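Local coordinates for protein putative transcriptional regulator (Streptomyces coelicolor A3, PDB 2RA5) that probably acts as a DNA-binding transcriptional regulator of the GntR family, with a UTRA domain that holds a bound meso-tartrate here, at residues 170-173 with 174-178; 231-234 with 235-238; 192-195 with 196-200. All coordinates share one frame; numbering follows the deposited sequence.

Contact 1: 170-173 with 174-178; sequences GLYR and LMRAA. With SRT (S,R meso-tartaric acid), chain B.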
ATOM      1  N   GLY A 170       3.086   7.940  19.534  1.00 86.72           N
ATOM      2  CA  GLY A 170       3.208   6.758  18.696  1.00 68.69           C
ATOM      3  C   GLY A 170       4.087   5.657  19.270  1.00 73.92           C
ATOM      4  O   GLY A 170       4.966   5.882  20.106  1.00 66.95           O
ATOM      5  N   LEU A 171       3.853   4.443  18.799  1.00 55.81           N
ATOM      6  CA  LEU A 171       4.557   3.276  19.319  1.00 53.29           C
ATOM      7  C   LEU A 171       6.046   3.312  18.992  1.00 69.28           C
ATOM      8  O   LEU A 171       6.868   2.891  19.806  1.00 54.13           O
ATOM      9  CB  LEU A 171       3.907   1.991  18.788  1.00 58.56           C
ATOM     10  CG  LEU A 171       4.572   0.658  19.132  1.00 59.18           C
ATOM     11  CD1 LEU A 171       4.645   0.479  20.643  1.00 55.78           C
ATOM     12  CD2 LEU A 171       3.844  -0.514  18.475  1.00 54.28           C
ATOM     13  N   TYR A 172       6.395   3.823  17.811  1.00 63.06           N
ATOM     14  CA  TYR A 172       7.803   3.940  17.418  1.00 60.20           C
ATOM     15  C   TYR A 172       8.575   4.909  18.305  1.00 67.23           C
ATOM     16  O   TYR A 172       9.716   4.633  18.683  1.00 64.17           O
ATOM     17  CB  TYR A 172       7.929   4.378  15.961  1.00 49.78           C
ATOM     18  CG  TYR A 172       7.873   3.244  14.980  1.00 75.52           C
ATOM     19  CD1 TYR A 172       7.285   2.021  15.321  1.00 70.61           C
ATOM     20  CD2 TYR A 172       8.392   3.396  13.701  1.00 58.85           C
ATOM     21  CE1 TYR A 172       7.239   0.976  14.417  1.00 55.98           C
ATOM     22  CE2 TYR A 172       8.349   2.366  12.794  1.00 68.23           C
ATOM     23  CZ  TYR A 172       7.771   1.161  13.149  1.00 80.89           C
ATOM     24  OH  TYR A 172       7.740   0.155  12.212  1.00 77.55           O
ATOM     25  N   ARG A 173       7.958   6.051  18.615  0.50 68.23           N
ATOM     26  CA  ARG A 173       8.581   7.069  19.458  0.50 70.39           C
ATOM     27  C   ARG A 173       8.870   6.488  20.829  0.50 73.01           C
ATOM     28  O   ARG A 173       9.961   6.663  21.369  0.50 71.05           O
ATOM     29  CB  ARG A 173       7.690   8.316  19.577  0.50 79.27           C
ATOM     30  CG  ARG A 173       8.194   9.374  20.576  0.50 81.70           C
ATOM     31  CD  ARG A 173       7.267  10.597  20.620  0.50 90.04           C
ATOM     32  NE  ARG A 173       7.344  11.347  21.880  0.50 94.00           N
ATOM     33  CZ  ARG A 173       7.658  12.640  21.985  0.50 90.64           C
ATOM     34  NH1 ARG A 173       7.688  13.216  23.180  0.50 79.96           N
ATOM     35  NH2 ARG A 173       7.931  13.365  20.907  0.50 86.97           N
ATOM     36  N   LEU A 174       7.889   5.775  21.380  1.00 74.34           N
ATOM     37  CA  LEU A 174       8.063   5.133  22.683  1.00 70.36           C
ATOM     38  C   LEU A 174       9.231   4.159  22.669  1.00 62.90           C
ATOM     39  O   LEU A 174      10.048   4.142  23.588  1.00 64.22           O
ATOM     40  CB  LEU A 174       6.792   4.399  23.107  1.00 78.30           C
ATOM     41  CG  LEU A 174       5.840   5.206  23.987  1.00 93.63           C
ATOM     42  CD1 LEU A 174       4.563   4.430  24.268  1.00 89.11           C
ATOM     43  CD2 LEU A 174       6.546   5.564  25.277  1.00 82.35           C
HETATM   44  N   MSE A 175       9.312   3.347  21.619  1.00 56.42           N
HETATM   45  CA  MSE A 175      10.358   2.327  21.539  1.00 77.08           C
HETATM   46  C   MSE A 175      11.741   2.950  21.442  1.00 65.69           C
HETATM   47  O   MSE A 175      12.690   2.499  22.082  1.00 55.02           O
HETATM   48  CB  MSE A 175      10.120   1.380  20.364  1.00 63.40           C
HETATM   49  CG  MSE A 175       8.810   0.598  20.458  1.00 65.93           C
HETATM   50 SE   MSE A 175       8.606  -0.761  19.073  0.75 82.47          SE
HETATM   51  CE  MSE A 175       9.119   0.294  17.519  1.00 87.18           C
ATOM     52  N   ARG A 176      11.857   3.987  20.624  1.00 64.72           N
ATOM     53  CA  ARG A 176      13.116   4.703  20.509  1.00 75.01           C
ATOM     54  C   ARG A 176      13.447   5.309  21.862  1.00 65.55           C
ATOM     55  O   ARG A 176      14.597   5.285  22.302  1.00 69.28           O
ATOM     56  CB  ARG A 176      13.036   5.775  19.418  1.00 62.67           C
ATOM     57  CG  ARG A 176      13.435   5.249  18.037  1.00 77.22           C
ATOM     58  CD  ARG A 176      13.476   6.349  16.973  1.00 80.68           C
ATOM     59  NE  ARG A 176      12.144   6.816  16.585  1.00 87.97           N
ATOM     60  CZ  ARG A 176      11.593   6.614  15.389  1.00 85.40           C
ATOM     61  NH1 ARG A 176      12.264   5.952  14.451  1.00 61.37           N
ATOM     62  NH2 ARG A 176      10.374   7.080  15.130  1.00 82.19           N
ATOM     63  N   ALA A 177      12.413   5.821  22.526  1.00 74.82           N
ATOM     64  CA  ALA A 177      12.548   6.410  23.852  1.00 65.65           C
ATOM     65  C   ALA A 177      13.161   5.432  24.853  1.00 61.47           C
ATOM     66  O   ALA A 177      13.898   5.829  25.751  1.00 81.66           O
ATOM     67  CB  ALA A 177      11.203   6.915  24.347  1.00 64.74           C
ATOM     68  N   ALA A 178      12.857   4.151  24.699  1.00 69.87           N
ATOM     69  CA  ALA A 178      13.441   3.135  25.563  1.00 66.45           C
ATOM     70  C   ALA A 178      14.786   2.672  25.011  1.00 77.75           C
ATOM     71  O   ALA A 178      15.370   1.707  25.496  1.00 67.22           O
ATOM     72  CB  ALA A 178      12.485   1.960  25.734  1.00 62.91           C
TER
HETATM   73  O1  SRT B 247       2.265   1.337  15.175  1.00 78.97           O
HETATM   74  O11 SRT B 247       1.508   2.265  13.301  1.00 80.36           O
HETATM   75  C1  SRT B 247       1.915   2.348  14.501  1.00 78.79           C
HETATM   76  C2  SRT B 247       1.944   3.712  15.167  1.00 75.69           C
HETATM   77  O2  SRT B 247       2.493   3.604  16.485  1.00 70.63           O
HETATM   78  C3  SRT B 247       2.679   4.764  14.310  1.00 75.43           C
HETATM   79  O3  SRT B 247       2.292   6.105  14.639  1.00 75.31           O
HETATM   80  C4  SRT B 247       4.162   4.669  14.485  1.00 76.16           C
HETATM   81  O4  SRT B 247       4.747   5.381  15.358  1.00 74.42           O
HETATM   82  O41 SRT B 247       4.727   3.860  13.720  1.00 76.86           O
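L174 N donates to G170 O at 3.2 Å. G170 is the N-cap residue, and this is the first i to i+4 bond of helix 171-177. The L174 side chain packs on Q165 and L166 of helix 165-168. M175, a selenomethionine, follows with a bond from its N to L171 O. Its CG stands anti to the carbonyl carbon (chi1 -62°) and is pressed to 3.1 Å from L171 O. The chain then bends at chi3 (-47°), which turns CE back to Y172. CE lies 3.3 Å from Y172 CD1 and comes in obliquely to the ring. The two side chains run side by side.

This first turn forms one wall of the tartrate pocket in the UTRA domain, and it uses the N-terminal end of a helix to hold an acid. L171 N donates to tartrate O2 at 2.8 Å. Y172 N makes a weak bond to tartrate O4. Tartrate O41 sits 3.4 Å above one face of the Y172 ring, offset toward the rim. T217 holds the Y172 hydroxyl. R138 and R215 grip the ligand as well. The positive end of the helix dipole probably favours the anion.

R176 N binds Y172 O at 3.0 Å. Its chain bends at chi3, and R176 NH2 lies off the edge of the Y172 ring, near its plane, 3.7 Å from Y172 CB. A177 N donates to R173 O at 2.8 Å, and its CB rests against the same carbonyl oxygen. A178 leaves the helical conformation, with its N still bonded to L174 O.

Contact 2: 231-234 with 235-238; sequences TYRP and SRYS
Y232 and Y237 form an offset stack. The ring centroids are 4.7 Å apart and the planes differ by 17°. Y232 CD2 lies 3.6 Å from Y237 CD2, over the Y237 face but toward its rim. The overlap is therefore along the CD2-CE2 sides of both rings. Y237 has CG anti to its backbone N (chi1 -176°), which lays its ring alongside that of Y232, the two side chains pointing the same way.

A backbone hydrogen bond closes the turn between them. R236 N donates to R233 O at 2.7 Å, from well above the carbonyl plane. With P234 and S235 at the two middle positions in helical backbone angles, this is a type I beta turn.

The charged side chains also run together. R233 CB and R236 CB are 3.9 Å apart, and R236 CG lies over a face of the R233 guanidinium. The guanidinium planes are nearly perpendicular. Both arginines bind the same carboxylate, that of E145, and R233 also pairs with E204. The shared acid probably offsets their like charges.

The turn follows strand 224-232 and leads into strand 239-245. F239 meets both tyrosine rings edge-to-face. P234 touches A191 of the second subunit. Y232 also packs on L211 and M213 of strand 209-218, Y237 on M147 of strand 145-154, and R233 on L202 of helix 196-202.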
ATOM      1  N   THR A 231      -5.802  -2.860  10.336  1.00 61.91           N
ATOM      2  CA  THR A 231      -6.930  -2.642   9.426  1.00 59.27           C
ATOM      3  C   THR A 231      -7.273  -1.155   9.336  1.00 51.74           C
ATOM      4  O   THR A 231      -7.192  -0.413  10.324  1.00 47.78           O
ATOM      5  CB  THR A 231      -8.186  -3.371   9.903  1.00 55.41           C
ATOM      6  OG1 THR A 231      -8.268  -3.267  11.332  1.00 69.43           O
ATOM      7  CG2 THR A 231      -8.143  -4.828   9.501  1.00 59.42           C
ATOM      8  N   TYR A 232      -7.663  -0.723   8.145  1.00 49.03           N
ATOM      9  CA  TYR A 232      -8.012   0.675   7.923  1.00 60.72           C
ATOM     10  C   TYR A 232      -9.306   0.792   7.142  1.00 55.98           C
ATOM     11  O   TYR A 232      -9.490   0.088   6.138  1.00 50.38           O
ATOM     12  CB  TYR A 232      -6.920   1.371   7.123  1.00 55.21           C
ATOM     13  CG  TYR A 232      -5.532   1.178   7.660  1.00 50.17           C
ATOM     14  CD1 TYR A 232      -4.786   0.059   7.318  1.00 51.57           C
ATOM     15  CD2 TYR A 232      -4.955   2.124   8.504  1.00 51.06           C
ATOM     16  CE1 TYR A 232      -3.505  -0.118   7.811  1.00 49.53           C
ATOM     17  CE2 TYR A 232      -3.682   1.956   8.999  1.00 54.74           C
ATOM     18  CZ  TYR A 232      -2.954   0.834   8.655  1.00 54.45           C
ATOM     19  OH  TYR A 232      -1.673   0.671   9.153  1.00 55.01           O
ATOM     20  N   ARG A 233     -10.185   1.689   7.593  1.00 53.33           N
ATOM     21  CA  ARG A 233     -11.396   2.048   6.837  1.00 69.89           C
ATOM     22  C   ARG A 233     -11.013   2.794   5.560  1.00 55.32           C
ATOM     23  O   ARG A 233     -10.527   3.930   5.640  1.00 54.23           O
ATOM     24  CB  ARG A 233     -12.305   2.942   7.680  1.00 66.42           C
ATOM     25  CG  ARG A 233     -12.677   2.366   9.035  1.00 83.23           C
ATOM     26  CD  ARG A 233     -13.699   3.248   9.717  1.00 87.80           C
ATOM     27  NE  ARG A 233     -14.924   3.353   8.934  1.00 97.54           N
ATOM     28  CZ  ARG A 233     -15.803   4.341   9.054  1.00 87.24           C
ATOM     29  NH1 ARG A 233     -16.893   4.346   8.299  1.00 78.16           N
ATOM     30  NH2 ARG A 233     -15.594   5.320   9.925  1.00 80.81           N
ATOM     31  N   PRO A 234     -11.197   2.152   4.385  1.00 43.21           N
ATOM     32  CA  PRO A 234     -10.728   2.710   3.103  1.00 59.83           C
ATOM     33  C   PRO A 234     -11.324   4.078   2.756  1.00 62.71           C
ATOM     34  O   PRO A 234     -10.703   4.840   2.019  1.00 75.48           O
ATOM     35  CB  PRO A 234     -11.140   1.641   2.067  1.00 55.26           C
ATOM     36  CG  PRO A 234     -12.145   0.774   2.786  1.00 72.85           C
ATOM     37  CD  PRO A 234     -11.692   0.775   4.217  1.00 52.47           C
ATOM     38  N   SER A 235     -12.500   4.385   3.291  1.00 65.09           N
ATOM     39  CA  SER A 235     -13.132   5.684   3.079  1.00 73.23           C
ATOM     40  C   SER A 235     -12.485   6.742   3.961  1.00 71.07           C
ATOM     41  O   SER A 235     -12.780   7.927   3.836  1.00 79.10           O
ATOM     42  CB  SER A 235     -14.627   5.609   3.412  1.00 59.65           C
ATOM     43  OG  SER A 235     -14.819   5.503   4.819  1.00 80.82           O
ATOM     44  N   ARG A 236     -11.605   6.323   4.860  1.00 63.47           N
ATOM     45  CA  ARG A 236     -11.083   7.241   5.869  1.00 68.37           C
ATOM     46  C   ARG A 236      -9.557   7.359   5.825  1.00 55.72           C
ATOM     47  O   ARG A 236      -8.956   8.241   6.448  1.00 50.75           O
ATOM     48  CB  ARG A 236     -11.563   6.787   7.250  1.00 76.19           C
ATOM     49  CG  ARG A 236     -12.828   7.477   7.743  1.00 77.61           C
ATOM     50  CD  ARG A 236     -12.439   8.579   8.717  1.00 98.59           C
ATOM     51  NE  ARG A 236     -13.344   9.725   8.682  1.00131.30           N
ATOM     52  CZ  ARG A 236     -13.268  10.709   7.790  1.00133.84           C
ATOM     53  NH1 ARG A 236     -12.334  10.682   6.849  1.00130.39           N
ATOM     54  NH2 ARG A 236     -14.128  11.720   7.836  1.00109.67           N
ATOM     55  N   TYR A 237      -8.927   6.461   5.079  1.00 54.56           N
ATOM     56  CA  TYR A 237      -7.470   6.375   5.086  1.00 61.64           C
ATOM     57  C   TYR A 237      -6.920   5.787   3.789  1.00 53.40           C
ATOM     58  O   TYR A 237      -7.560   4.932   3.168  1.00 50.31           O
ATOM     59  CB  TYR A 237      -6.999   5.510   6.270  1.00 58.73           C
ATOM     60  CG  TYR A 237      -5.497   5.456   6.402  1.00 60.82           C
ATOM     61  CD1 TYR A 237      -4.814   6.423   7.131  1.00 60.05           C
ATOM     62  CD2 TYR A 237      -4.752   4.448   5.779  1.00 49.12           C
ATOM     63  CE1 TYR A 237      -3.426   6.389   7.252  1.00 72.00           C
ATOM     64  CE2 TYR A 237      -3.352   4.406   5.892  1.00 56.19           C
ATOM     65  CZ  TYR A 237      -2.699   5.382   6.631  1.00 65.03           C
ATOM     66  OH  TYR A 237      -1.325   5.366   6.754  1.00 65.85           O
ATOM     67  N   SER A 238      -5.733   6.242   3.387  1.00 52.16           N
ATOM     68  CA  SER A 238      -4.963   5.549   2.345  1.00 45.86           C
ATOM     69  C   SER A 238      -3.454   5.764   2.499  1.00 46.43           C
ATOM     70  O   SER A 238      -3.004   6.712   3.153  1.00 46.83           O
ATOM     71  CB  SER A 238      -5.444   5.929   0.936  1.00 55.61           C
ATOM     72  OG  SER A 238      -5.215   7.299   0.668  1.00 55.74           O
TER

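Contact 3: 192-195 with 196-200; sequences RAAT and SGEAE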
ATOM      1  N   ARG A 192      -9.102  -6.782   2.433  1.00 65.06           N
ATOM      2  CA  ARG A 192      -9.936  -7.902   2.888  1.00 76.64           C
ATOM      3  C   ARG A 192     -11.384  -7.469   3.088  1.00 63.98           C
ATOM      4  O   ARG A 192     -11.664  -6.291   3.352  1.00 58.80           O
ATOM      5  CB  ARG A 192      -9.428  -8.446   4.233  1.00 56.55           C
ATOM      6  CG  ARG A 192      -8.539  -9.656   4.152  1.00 65.07           C
ATOM      7  CD  ARG A 192      -8.641 -10.465   5.440  1.00 80.28           C
ATOM      8  NE  ARG A 192      -7.981  -9.818   6.575  1.00 59.97           N
ATOM      9  CZ  ARG A 192      -8.613  -9.173   7.556  1.00 91.40           C
ATOM     10  NH1 ARG A 192      -7.914  -8.620   8.545  1.00 66.61           N
ATOM     11  NH2 ARG A 192      -9.940  -9.077   7.555  1.00 74.79           N
ATOM     12  N   ALA A 193     -12.302  -8.427   2.993  1.00 81.15           N
ATOM     13  CA  ALA A 193     -13.637  -8.226   3.542  1.00 87.03           C
ATOM     14  C   ALA A 193     -13.544  -8.381   5.058  1.00 72.68           C
ATOM     15  O   ALA A 193     -12.969  -9.345   5.555  1.00 69.73           O
ATOM     16  CB  ALA A 193     -14.623  -9.217   2.968  1.00 72.67           C
ATOM     17  N   ALA A 194     -14.099  -7.413   5.779  1.00 84.65           N
ATOM     18  CA  ALA A 194     -14.043  -7.396   7.234  1.00 87.39           C
ATOM     19  C   ALA A 194     -14.991  -8.413   7.833  1.00 91.81           C
ATOM     20  O   ALA A 194     -16.142  -8.516   7.414  1.00 98.60           O
ATOM     21  CB  ALA A 194     -14.389  -6.015   7.752  1.00 81.19           C
ATOM     22  N   THR A 195     -14.517  -9.157   8.825  1.00 96.14           N
ATOM     23  CA  THR A 195     -15.410 -10.027   9.573  1.00107.60           C
ATOM     24  C   THR A 195     -16.094  -9.226  10.681  1.00104.56           C
ATOM     25  O   THR A 195     -15.675  -8.112  10.994  1.00 98.95           O
ATOM     26  CB  THR A 195     -14.688 -11.277  10.121  1.00105.17           C
ATOM     27  OG1 THR A 195     -15.346 -11.737  11.310  1.00119.29           O
ATOM     28  CG2 THR A 195     -13.225 -10.967  10.419  1.00 88.35           C
ATOM     29  N   SER A 196     -17.156  -9.793  11.250  1.00108.56           N
ATOM     30  CA  SER A 196     -17.994  -9.096  12.226  1.00101.43           C
ATOM     31  C   SER A 196     -17.195  -8.322  13.264  1.00 96.28           C
ATOM     32  O   SER A 196     -17.558  -7.199  13.623  1.00 83.57           O
ATOM     33  CB  SER A 196     -18.938 -10.078  12.931  1.00 95.62           C
ATOM     34  OG  SER A 196     -20.058 -10.384  12.119  1.00 99.88           O
ATOM     35  N   GLY A 197     -16.116  -8.931  13.748  1.00 93.89           N
ATOM     36  CA  GLY A 197     -15.311  -8.335  14.798  1.00 91.73           C
ATOM     37  C   GLY A 197     -14.767  -6.973  14.424  1.00 93.50           C
ATOM     38  O   GLY A 197     -15.116  -5.971  15.047  1.00 89.31           O
ATOM     39  N   GLU A 198     -13.920  -6.933  13.400  1.00 95.26           N
ATOM     40  CA  GLU A 198     -13.288  -5.682  12.988  1.00 98.35           C
ATOM     41  C   GLU A 198     -14.288  -4.728  12.353  1.00 96.17           C
ATOM     42  O   GLU A 198     -14.146  -3.511  12.470  1.00 88.18           O
ATOM     43  CB  GLU A 198     -12.098  -5.935  12.060  1.00 95.67           C
ATOM     44  CG  GLU A 198     -12.349  -6.970  10.987  1.00 97.95           C
ATOM     45  CD  GLU A 198     -11.083  -7.711  10.620  1.00 97.76           C
ATOM     46  OE1 GLU A 198     -10.050  -7.436  11.264  1.00 86.45           O
ATOM     47  OE2 GLU A 198     -11.121  -8.562   9.701  1.00 90.58           O
ATOM     48  N   ALA A 199     -15.306  -5.279  11.696  1.00 94.64           N
ATOM     49  CA  ALA A 199     -16.397  -4.459  11.174  1.00 89.38           C
ATOM     50  C   ALA A 199     -17.064  -3.641  12.292  1.00 95.66           C
ATOM     51  O   ALA A 199     -17.304  -2.443  12.134  1.00 91.08           O
ATOM     52  CB  ALA A 199     -17.413  -5.322  10.442  1.00 86.05           C
ATOM     53  N   GLU A 200     -17.341  -4.281  13.427  1.00 96.47           N
ATOM     54  CA  GLU A 200     -17.903  -3.577  14.583  1.00101.38           C
ATOM     55  C   GLU A 200     -16.956  -2.514  15.156  1.00104.97           C
ATOM     56  O   GLU A 200     -17.330  -1.346  15.294  1.00 93.48           O
ATOM     57  CB  GLU A 200     -18.316  -4.565  15.682  1.00116.15           C
ATOM     58  CG  GLU A 200     -19.744  -5.084  15.549  1.00141.83           C
ATOM     59  CD  GLU A 200     -20.242  -5.777  16.810  1.00165.04           C
ATOM     60  OE1 GLU A 200     -19.404  -6.346  17.547  1.00149.17           O
ATOM     61  OE2 GLU A 200     -21.472  -5.752  17.061  1.00136.39           O
TER
HETATM   62  O   HOH W   1     -16.243 -12.052  13.789  1.00 97.90           O
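R192 and E198 form a salt bridge between the end of strand 184-193 and the first turn of helix 196-202. R192 NH2 donates to E198 OE2 over a short 2.5 Å, with an N-H...O angle of 151°. NH2 meets OE2 on its syn side but tilted out of the carboxylate plane, and OE2 lies at the guanidinium edge, slightly out of its plane. The two flat groups are close to coplanar, although the side chains cross at about a right angle.

Both side chains bend to meet: R192 at chi3, E198 at chi2. E198 places CG between its backbone N and carbonyl carbon (chi1 44°), which folds the side chain back toward the start of the helix. CG then lies 3.5 Å from T195 O and 3.9 Å from A194 CB. T195 CG2 touches the acid from another direction, 3.3 Å from E198 OE2. With an alanine here in place of E198, R192 would probably lose this carboxylate partner and its guanidinium would be freer to turn.

A194 CB meets A199 CB at 4.1 Å, an apolar touch between the end of the strand and the helix. A199 N donates to T195 O at 2.9 Å in a nearly straight bond.

T195 OG1 stands anti to the backbone N (chi1 152°) and hydrogen-bonds a water, which accepts from G197 N at 3.1 Å. The whole is a strand-to-helix junction with a threonine at the N-cap position, its hydroxyl bridged to G197 N by that water. It leads from the sheet of the UTRA domain into helix 196-202.

In the fold
All three contacts are local, partly buried and part of the UTRA domain. Contact 1 is on the opposite side of the chain's centre from contacts 2 and 3. It has a buried face, L171 and M175, and exposed arginines. Besides its helix bonds, its backbone N-H groups bind the ligand. Contact 2 has only one exposed touching residue, against three in each of the others, and joins ring stacking to shared salt bridges. Contact 3 lies at the surface more than contact 2, with an ion pair and a water. Contacts 2 and 3 reach the same sheet and touch directly, T231 CG2 lying 3.7 Å from E198 OE1. Both also reach the second subunit, which contact 1 does not.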